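Local coordinates for protein FMN reductase (NADPH) (Bacillus subtilis, PDB 3N2S) that catalyses NADPH-dependent reduction reactions as a homodimeric FMN-containing flavoprotein, acting on flavin and also on nitroaromatic compounds, quinones and azo dyes, at residues A[33-46]-A[109-121]. Sequence-based numbering, arbitrary orientation.
With FMN (flavin mononucleotide), chain G.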
ATOM      1  N   SER A  33     -13.748   1.641   6.645  1.00 11.38           N
ATOM      2  CA  SER A  33     -13.342   0.779   5.534  1.00 11.16           C
ATOM      3  C   SER A  33     -11.823   0.707   5.444  1.00 15.10           C
ATOM      4  O   SER A  33     -11.267  -0.387   5.320  1.00 15.53           O
ATOM      5  CB  SER A  33     -13.921   1.289   4.220  1.00 14.16           C
ATOM      6  OG  SER A  33     -15.332   1.133   4.220  1.00 20.87           O
ATOM      7  N   ALA A  34     -11.159   1.864   5.548  1.00 13.88           N
ATOM      8  CA  ALA A  34      -9.694   1.987   5.552  1.00 13.64           C
ATOM      9  C   ALA A  34      -9.118   1.141   6.690  1.00 15.15           C
ATOM     10  O   ALA A  34      -8.249   0.307   6.456  1.00 12.43           O
ATOM     11  CB  ALA A  34      -9.299   3.453   5.743  1.00 14.18           C
ATOM     12  N   GLN A  35      -9.654   1.322   7.927  1.00 12.23           N
ATOM     13  CA  GLN A  35      -9.173   0.602   9.100  1.00 11.89           C
ATOM     14  C   GLN A  35      -9.298  -0.906   9.009  1.00 15.61           C
ATOM     15  O   GLN A  35      -8.493  -1.605   9.614  1.00 16.99           O
ATOM     16  CB  GLN A  35      -9.878   1.105  10.376  1.00 13.38           C
ATOM     17  CG  GLN A  35      -9.536   2.538  10.751  1.00 18.62           C
ATOM     18  CD  GLN A  35     -10.068   2.815  12.122  1.00 21.54           C
ATOM     19  OE1 GLN A  35      -9.395   2.572  13.132  1.00 19.99           O
ATOM     20  NE2 GLN A  35     -11.260   3.374  12.164  1.00 14.45           N
ATOM     21  N   ALA A  36     -10.289  -1.411   8.249  1.00 13.02           N
ATOM     22  CA  ALA A  36     -10.569  -2.847   8.104  1.00 11.97           C
ATOM     23  C   ALA A  36      -9.485  -3.617   7.342  1.00 15.55           C
ATOM     24  O   ALA A  36      -9.487  -4.841   7.362  1.00 15.12           O
ATOM     25  CB  ALA A  36     -11.923  -3.036   7.428  1.00 12.59           C
ATOM     26  N   ALA A  37      -8.552  -2.911   6.673  1.00 12.92           N
ATOM     27  CA  ALA A  37      -7.463  -3.558   5.925  1.00 11.69           C
ATOM     28  C   ALA A  37      -6.567  -4.355   6.866  1.00 13.46           C
ATOM     29  O   ALA A  37      -6.444  -4.026   8.047  1.00 12.97           O
ATOM     30  CB  ALA A  37      -6.622  -2.498   5.196  1.00 12.44           C
ATOM     31  N   SER A  38      -5.925  -5.399   6.339  1.00 10.40           N
ATOM     32  CA  SER A  38      -4.912  -6.171   7.070  1.00  9.76           C
ATOM     33  C   SER A  38      -3.820  -5.190   7.518  1.00 12.08           C
ATOM     34  O   SER A  38      -3.624  -4.131   6.900  1.00 11.16           O
ATOM     35  CB  SER A  38      -4.272  -7.212   6.153  1.00 11.61           C
ATOM     36  OG  SER A  38      -5.222  -8.186   5.755  1.00 16.53           O
ATOM     37  N   THR A  39      -3.122  -5.550   8.586  1.00  8.93           N
ATOM     38  CA  THR A  39      -2.077  -4.730   9.184  1.00  9.55           C
ATOM     39  C   THR A  39      -0.974  -5.629   9.761  1.00 13.92           C
ATOM     40  O   THR A  39      -1.276  -6.546  10.526  1.00 14.75           O
ATOM     41  CB  THR A  39      -2.679  -3.755  10.221  1.00 12.86           C
ATOM     42  OG1 THR A  39      -1.612  -3.252  11.016  1.00 10.78           O
ATOM     43  CG2 THR A  39      -3.713  -4.435  11.152  1.00 14.97           C
ATOM     44  N   SER A  40       0.290  -5.389   9.369  1.00 11.67           N
ATOM     45  CA  SER A  40       1.457  -6.184   9.823  1.00 12.61           C
ATOM     46  C   SER A  40       1.525  -6.211  11.342  1.00 15.90           C
ATOM     47  O   SER A  40       1.526  -5.154  11.966  1.00 14.77           O
ATOM     48  CB  SER A  40       2.760  -5.583   9.311  1.00 13.67           C
ATOM     49  OG  SER A  40       2.834  -5.555   7.899  1.00 21.38           O
ATOM     50  N   SER A  41       1.525  -7.429  11.928  1.00 12.50           N
ATOM     51  CA  SER A  41       1.578  -7.673  13.369  1.00 12.18           C
ATOM     52  C   SER A  41       0.573  -6.852  14.179  1.00 16.79           C
ATOM     53  O   SER A  41       0.880  -6.486  15.318  1.00 16.20           O
ATOM     54  CB  SER A  41       2.995  -7.491  13.895  1.00 14.65           C
ATOM     55  OG  SER A  41       3.851  -8.436  13.274  1.00 17.38           O
ATOM     56  N   TYR A  42      -0.584  -6.495  13.561  1.00 14.40           N
ATOM     57  CA  TYR A  42      -1.697  -5.758  14.196  1.00 13.69           C
ATOM     58  C   TYR A  42      -1.280  -4.329  14.614  1.00 16.53           C
ATOM     59  O   TYR A  42      -2.000  -3.675  15.381  1.00 16.33           O
ATOM     60  CB  TYR A  42      -2.110  -6.577  15.450  1.00 15.31           C
ATOM     61  CG  TYR A  42      -3.511  -6.451  15.993  1.00 17.87           C
ATOM     62  CD1 TYR A  42      -4.522  -5.846  15.248  1.00 19.91           C
ATOM     63  CD2 TYR A  42      -3.850  -7.008  17.226  1.00 18.76           C
ATOM     64  CE1 TYR A  42      -5.831  -5.778  15.731  1.00 21.58           C
ATOM     65  CE2 TYR A  42      -5.149  -6.945  17.718  1.00 19.49           C
ATOM     66  CZ  TYR A  42      -6.134  -6.320  16.976  1.00 26.20           C
ATOM     67  OH  TYR A  42      -7.418  -6.323  17.459  1.00 23.76           O
ATOM     68  N   VAL A  43      -0.132  -3.841  14.109  1.00 12.35           N
ATOM     69  CA  VAL A  43       0.422  -2.530  14.497  1.00 12.22           C
ATOM     70  C   VAL A  43      -0.375  -1.312  14.082  1.00 16.19           C
ATOM     71  O   VAL A  43      -0.270  -0.275  14.755  1.00 14.93           O
ATOM     72  CB  VAL A  43       1.950  -2.370  14.247  1.00 16.64           C
ATOM     73  CG1 VAL A  43       2.722  -3.575  14.776  1.00 17.01           C
ATOM     74  CG2 VAL A  43       2.253  -2.168  12.761  1.00 16.43           C
ATOM     75  N   GLN A  44      -1.143  -1.406  12.965  1.00 12.10           N
ATOM     76  CA  GLN A  44      -1.971  -0.308  12.431  1.00 12.24           C
ATOM     77  C   GLN A  44      -1.142   0.991  12.390  1.00 16.65           C
ATOM     78  O   GLN A  44      -1.525   2.009  12.974  1.00 15.57           O
ATOM     79  CB  GLN A  44      -3.263  -0.140  13.276  1.00 13.02           C
ATOM     80  CG  GLN A  44      -4.151  -1.377  13.265  1.00 14.43           C
ATOM     81  CD  GLN A  44      -5.118  -1.426  14.435  1.00 19.49           C
ATOM     82  OE1 GLN A  44      -6.175  -0.816  14.419  1.00 12.97           O
ATOM     83  NE2 GLN A  44      -4.810  -2.209  15.437  1.00 12.66           N
ATOM     84  N   ALA A  45       0.018   0.914  11.723  1.00 13.71           N
ATOM     85  CA  ALA A  45       1.035   1.977  11.709  1.00 14.21           C
ATOM     86  C   ALA A  45       0.731   3.162  10.781  1.00 14.78           C
ATOM     87  O   ALA A  45       1.573   3.575   9.996  1.00 13.57           O
ATOM     88  CB  ALA A  45       2.410   1.382  11.429  1.00 14.61           C
ATOM     89  N   TYR A  46      -0.461   3.740  10.928  1.00 11.89           N
ATOM     90  CA  TYR A  46      -0.875   4.866  10.091  1.00 11.42           C
ATOM     91  C   TYR A  46      -1.846   5.790  10.806  1.00 15.82           C
ATOM     92  O   TYR A  46      -2.460   5.419  11.814  1.00 17.15           O
ATOM     93  CB  TYR A  46      -1.508   4.348   8.764  1.00 13.53           C
ATOM     94  CG  TYR A  46      -2.703   3.446   8.980  1.00 13.57           C
ATOM     95  CD1 TYR A  46      -3.992   3.970   9.046  1.00 15.55           C
ATOM     96  CD2 TYR A  46      -2.537   2.080   9.199  1.00 13.87           C
ATOM     97  CE1 TYR A  46      -5.085   3.159   9.342  1.00 16.67           C
ATOM     98  CE2 TYR A  46      -3.620   1.256   9.485  1.00 14.31           C
ATOM     99  CZ  TYR A  46      -4.892   1.800   9.561  1.00 20.14           C
ATOM    100  OH  TYR A  46      -5.950   0.981   9.844  1.00 19.15           O
ATOM    101  N   VAL A 109       6.918  -1.357   6.895  1.00 12.72           N
ATOM    102  CA  VAL A 109       5.694  -1.755   7.596  1.00 12.59           C
ATOM    103  C   VAL A 109       4.663  -0.627   7.580  1.00 13.63           C
ATOM    104  O   VAL A 109       3.498  -0.851   7.195  1.00 11.41           O
ATOM    105  CB  VAL A 109       6.005  -2.288   9.036  1.00 15.30           C
ATOM    106  CG1 VAL A 109       4.770  -2.240   9.931  1.00 14.82           C
ATOM    107  CG2 VAL A 109       6.582  -3.715   8.973  1.00 14.41           C
ATOM    108  N   SER A 110       5.086   0.574   7.976  1.00  9.96           N
ATOM    109  CA  SER A 110       4.165   1.716   8.064  1.00 11.53           C
ATOM    110  C   SER A 110       3.658   2.201   6.700  1.00 14.44           C
ATOM    111  O   SER A 110       2.471   2.512   6.592  1.00 14.69           O
ATOM    112  CB  SER A 110       4.779   2.855   8.886  1.00 16.74           C
ATOM    113  OG  SER A 110       5.990   3.315   8.311  1.00 27.32           O
ATOM    114  N   LEU A 111       4.523   2.203   5.657  1.00 12.23           N
ATOM    115  CA  LEU A 111       4.119   2.592   4.303  1.00 12.09           C
ATOM    116  C   LEU A 111       3.087   1.615   3.736  1.00 13.25           C
ATOM    117  O   LEU A 111       2.080   2.045   3.176  1.00 10.70           O
ATOM    118  CB  LEU A 111       5.332   2.667   3.363  1.00 13.50           C
ATOM    119  CG  LEU A 111       5.883   4.078   3.098  1.00 20.88           C
ATOM    120  CD1 LEU A 111       6.440   4.691   4.375  1.00 21.96           C
ATOM    121  CD2 LEU A 111       6.967   4.031   2.049  1.00 26.94           C
ATOM    122  N   ILE A 112       3.344   0.306   3.886  1.00 10.97           N
ATOM    123  CA  ILE A 112       2.429  -0.740   3.405  1.00  9.87           C
ATOM    124  C   ILE A 112       1.092  -0.656   4.166  1.00 12.93           C
ATOM    125  O   ILE A 112       0.041  -0.683   3.541  1.00 11.94           O
ATOM    126  CB  ILE A 112       3.091  -2.146   3.453  1.00 11.44           C
ATOM    127  CG1 ILE A 112       4.271  -2.207   2.422  1.00 11.01           C
ATOM    128  CG2 ILE A 112       2.041  -3.257   3.193  1.00 10.00           C
ATOM    129  CD1 ILE A 112       5.285  -3.354   2.674  1.00 16.68           C
ATOM    130  N   ASP A 113       1.135  -0.528   5.502  1.00  9.66           N
ATOM    131  CA  ASP A 113      -0.098  -0.430   6.303  1.00  9.03           C
ATOM    132  C   ASP A 113      -0.973   0.739   5.830  1.00 11.75           C
ATOM    133  O   ASP A 113      -2.168   0.565   5.642  1.00 11.92           O
ATOM    134  CB  ASP A 113       0.237  -0.267   7.795  1.00 10.92           C
ATOM    135  CG  ASP A 113       0.134  -1.540   8.628  1.00 17.79           C
ATOM    136  OD1 ASP A 113       0.258  -2.651   8.051  1.00 17.69           O
ATOM    137  OD2 ASP A 113      -0.063  -1.426   9.855  1.00 18.07           O
ATOM    138  N   ALA A 114      -0.380   1.932   5.655  1.00  9.89           N
ATOM    139  CA  ALA A 114      -1.102   3.128   5.201  1.00 10.66           C
ATOM    140  C   ALA A 114      -1.672   2.942   3.806  1.00 11.82           C
ATOM    141  O   ALA A 114      -2.802   3.364   3.553  1.00  9.33           O
ATOM    142  CB  ALA A 114      -0.180   4.348   5.226  1.00 11.88           C
ATOM    143  N   ALA A 115      -0.884   2.335   2.886  1.00  9.04           N
ATOM    144  CA  ALA A 115      -1.348   2.120   1.499  1.00 10.24           C
ATOM    145  C   ALA A 115      -2.524   1.126   1.443  1.00 13.59           C
ATOM    146  O   ALA A 115      -3.490   1.388   0.722  1.00 13.69           O
ATOM    147  CB  ALA A 115      -0.200   1.638   0.621  1.00 10.46           C
ATOM    148  N   LEU A 116      -2.476   0.023   2.224  1.00  8.99           N
ATOM    149  CA  LEU A 116      -3.607  -0.935   2.223  1.00  9.26           C
ATOM    150  C   LEU A 116      -4.873  -0.247   2.724  1.00 13.14           C
ATOM    151  O   LEU A 116      -5.942  -0.435   2.139  1.00 12.07           O
ATOM    152  CB  LEU A 116      -3.321  -2.190   3.082  1.00  9.30           C
ATOM    153  CG  LEU A 116      -2.062  -3.009   2.792  1.00 14.37           C
ATOM    154  CD1 LEU A 116      -1.981  -4.224   3.719  1.00 14.17           C
ATOM    155  CD2 LEU A 116      -1.951  -3.426   1.351  1.00 12.96           C
ATOM    156  N   ALA A 117      -4.738   0.584   3.783  1.00  9.47           N
ATOM    157  CA  ALA A 117      -5.882   1.340   4.321  1.00 10.20           C
ATOM    158  C   ALA A 117      -6.443   2.311   3.246  1.00 13.26           C
ATOM    159  O   ALA A 117      -7.668   2.398   3.071  1.00 11.74           O
ATOM    160  CB  ALA A 117      -5.443   2.120   5.561  1.00 10.47           C
ATOM    161  N   ALA A 118      -5.552   3.037   2.531  1.00  9.90           N
ATOM    162  CA  ALA A 118      -5.969   3.985   1.496  1.00  9.91           C
ATOM    163  C   ALA A 118      -6.711   3.310   0.364  1.00 12.18           C
ATOM    164  O   ALA A 118      -7.684   3.875  -0.146  1.00 11.09           O
ATOM    165  CB  ALA A 118      -4.772   4.759   0.955  1.00 10.06           C
ATOM    166  N   GLN A 119      -6.227   2.134  -0.063  1.00 10.18           N
ATOM    167  CA  GLN A 119      -6.888   1.424  -1.156  1.00  9.76           C
ATOM    168  C   GLN A 119      -8.259   0.871  -0.760  1.00 13.50           C
ATOM    169  O   GLN A 119      -9.167   0.874  -1.593  1.00 12.87           O
ATOM    170  CB  GLN A 119      -5.971   0.408  -1.850  1.00  9.75           C
ATOM    171  CG  GLN A 119      -6.557  -0.141  -3.166  1.00 13.41           C
ATOM    172  CD  GLN A 119      -7.016   0.866  -4.215  1.00 15.92           C
ATOM    173  OE1 GLN A 119      -7.962   0.607  -4.976  1.00 16.99           O
ATOM    174  NE2 GLN A 119      -6.409   2.033  -4.293  1.00  9.00           N
ATOM    175  N   ASN A 120      -8.424   0.473   0.512  1.00 11.80           N
ATOM    176  CA  ASN A 120      -9.736   0.070   1.038  1.00 12.30           C
ATOM    177  C   ASN A 120     -10.678   1.276   0.992  1.00 16.06           C
ATOM    178  O   ASN A 120     -11.833   1.144   0.564  1.00 17.39           O
ATOM    179  CB  ASN A 120      -9.618  -0.424   2.475  1.00 11.17           C
ATOM    180  CG  ASN A 120      -9.733  -1.922   2.614  1.00 15.84           C
ATOM    181  OD1 ASN A 120      -9.770  -2.461   3.716  1.00 17.55           O
ATOM    182  ND2 ASN A 120      -9.782  -2.622   1.509  1.00  7.74           N
HETATM  183  N   MSE A 121     -10.182   2.460   1.415  1.00 11.91           N
HETATM  184  CA  MSE A 121     -10.985   3.691   1.349  1.00 11.33           C
HETATM  185  C   MSE A 121     -11.383   3.997  -0.100  1.00 15.84           C
HETATM  186  O   MSE A 121     -12.531   4.373  -0.355  1.00 16.55           O
HETATM  187  CB  MSE A 121     -10.233   4.907   1.958  1.00 12.97           C
HETATM  188  CG  MSE A 121     -11.092   6.181   1.917  1.00 18.35           C
HETATM  189 SE   MSE A 121     -10.330   7.749   2.724  1.00 26.92          SE
HETATM  190  CE  MSE A 121     -10.456   7.234   4.655  1.00 21.50           C
TER
HETATM  191  N1  FMN G 400      -0.089 -12.813   9.189  1.00 13.32           N
HETATM  192  C2  FMN G 400       0.608 -13.989   9.288  1.00 13.66           C
HETATM  193  O2  FMN G 400       0.111 -14.981   9.831  1.00 13.97           O
HETATM  194  N3  FMN G 400       1.881 -14.054   8.833  1.00 13.45           N
HETATM  195  C4  FMN G 400       2.589 -13.094   8.196  1.00 13.58           C
HETATM  196  O4  FMN G 400       3.712 -13.233   7.807  1.00 14.12           O
HETATM  197  C4A FMN G 400       1.851 -11.823   8.014  1.00 13.12           C
HETATM  198  N5  FMN G 400       2.413 -10.821   7.353  1.00 13.23           N
HETATM  199  C5A FMN G 400       1.616  -9.683   7.102  1.00 13.20           C
HETATM  200  C6  FMN G 400       2.204  -8.671   6.284  1.00 13.47           C
HETATM  201  C7  FMN G 400       1.454  -7.556   5.902  1.00 13.82           C
HETATM  202  C7M FMN G 400       2.076  -6.535   4.983  1.00 14.89           C
HETATM  203  C8  FMN G 400       0.087  -7.383   6.422  1.00 13.94           C
HETATM  204  C8M FMN G 400      -0.716  -6.223   6.078  1.00 15.16           C
HETATM  205  C9  FMN G 400      -0.471  -8.379   7.260  1.00 13.64           C
HETATM  206  C9A FMN G 400       0.278  -9.537   7.617  1.00 13.19           C
HETATM  207  N10 FMN G 400      -0.265 -10.608   8.360  1.00 13.06           N
HETATM  208  C10 FMN G 400       0.436 -11.775   8.564  1.00 13.31           C
HETATM  209  C1' FMN G 400      -1.650 -10.538   8.858  1.00 13.17           C
HETATM  210  C2' FMN G 400      -1.731  -9.619  10.072  1.00 13.29           C
HETATM  211  O2' FMN G 400      -1.187 -10.347  11.166  1.00 12.89           O
HETATM  212  C3' FMN G 400      -3.211  -9.339  10.321  1.00 13.76           C
HETATM  213  O3' FMN G 400      -3.707  -8.566   9.220  1.00 14.76           O
HETATM  214  C4' FMN G 400      -3.452  -8.590  11.679  1.00 14.59           C
HETATM  215  O4' FMN G 400      -3.196  -9.488  12.779  1.00 15.80           O
HETATM  216  C5' FMN G 400      -4.934  -8.100  11.792  1.00 14.81           C
HETATM  217  O5' FMN G 400      -5.754  -9.261  11.722  1.00 14.40           O
HETATM  218  P   FMN G 400      -6.924  -9.363  10.635  1.00 13.88           P
HETATM  219  O1P FMN G 400      -7.416 -10.812  10.790  1.00 15.83           O
HETATM  220  O2P FMN G 400      -6.282  -9.338   9.209  1.00 15.42           O
HETATM  221  O3P FMN G 400      -7.956  -8.256  10.755  1.00 14.52           O
HETATM  222  O   HOH W   1      -3.351  -1.463   7.191  1.00 12.60           O
HETATM  223  O   HOH W   2       2.369  -3.256   6.743  1.00 15.55           O
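Asp-113 reaches out of helix 104-127 into the loop that follows helix 24-35, and its carboxylate shows how one buried acid can order an irregular chain. The backbone N of Ser-40 meets Asp-113 OD1 on the syn lone pair at 3.0 Å, while that of Ala-45 takes the anti lone pair of OD2 in a fairly straight bond. Thr-39 OG1 donates to Asp-113 OD2 as well, only 2.7 Å away, from the syn side but 32° out of the carboxylate plane. That hydroxyl stands anti to its own backbone nitrogen (chi1 165°) and also accepts from Gln-44 N, closing the loop on itself. A water held by Ser-40 OG and Val-109 O donates to OD1, so both oxygens are gripped and the carboxylate can hardly rotate; this many donors would probably favour the charged form.

Around this polar centre the packing is close. Val-43 CG2 meets Val-109 CG1 at about a right angle, and the CB atoms of Ala-45 and Ser-110 touch. Tyr-46 swings CG in between its own N and C (chi1 58°), which brings the ring alongside the helix, one face over Ala-117 CB in a CH-pi contact. The backbones come closest, CA to CA, at Ala-34 and Ala-117, where each CA approaches the other's carbonyl oxygen, at 3.2 Å from Ala-34 CA to Ala-117 O.

The ordered loop then serves the flavin. Thr-39 N donates to FMN O3' at 3.1 Å, and Leu-116 CD1 presses on the dimethyl end at C8M, while Arg-175 and Gly-136 of the second subunit bind the same cofactor. Such an FMN site, built at the dimer interface from both chains, is characteristic of the nitroreductase fold.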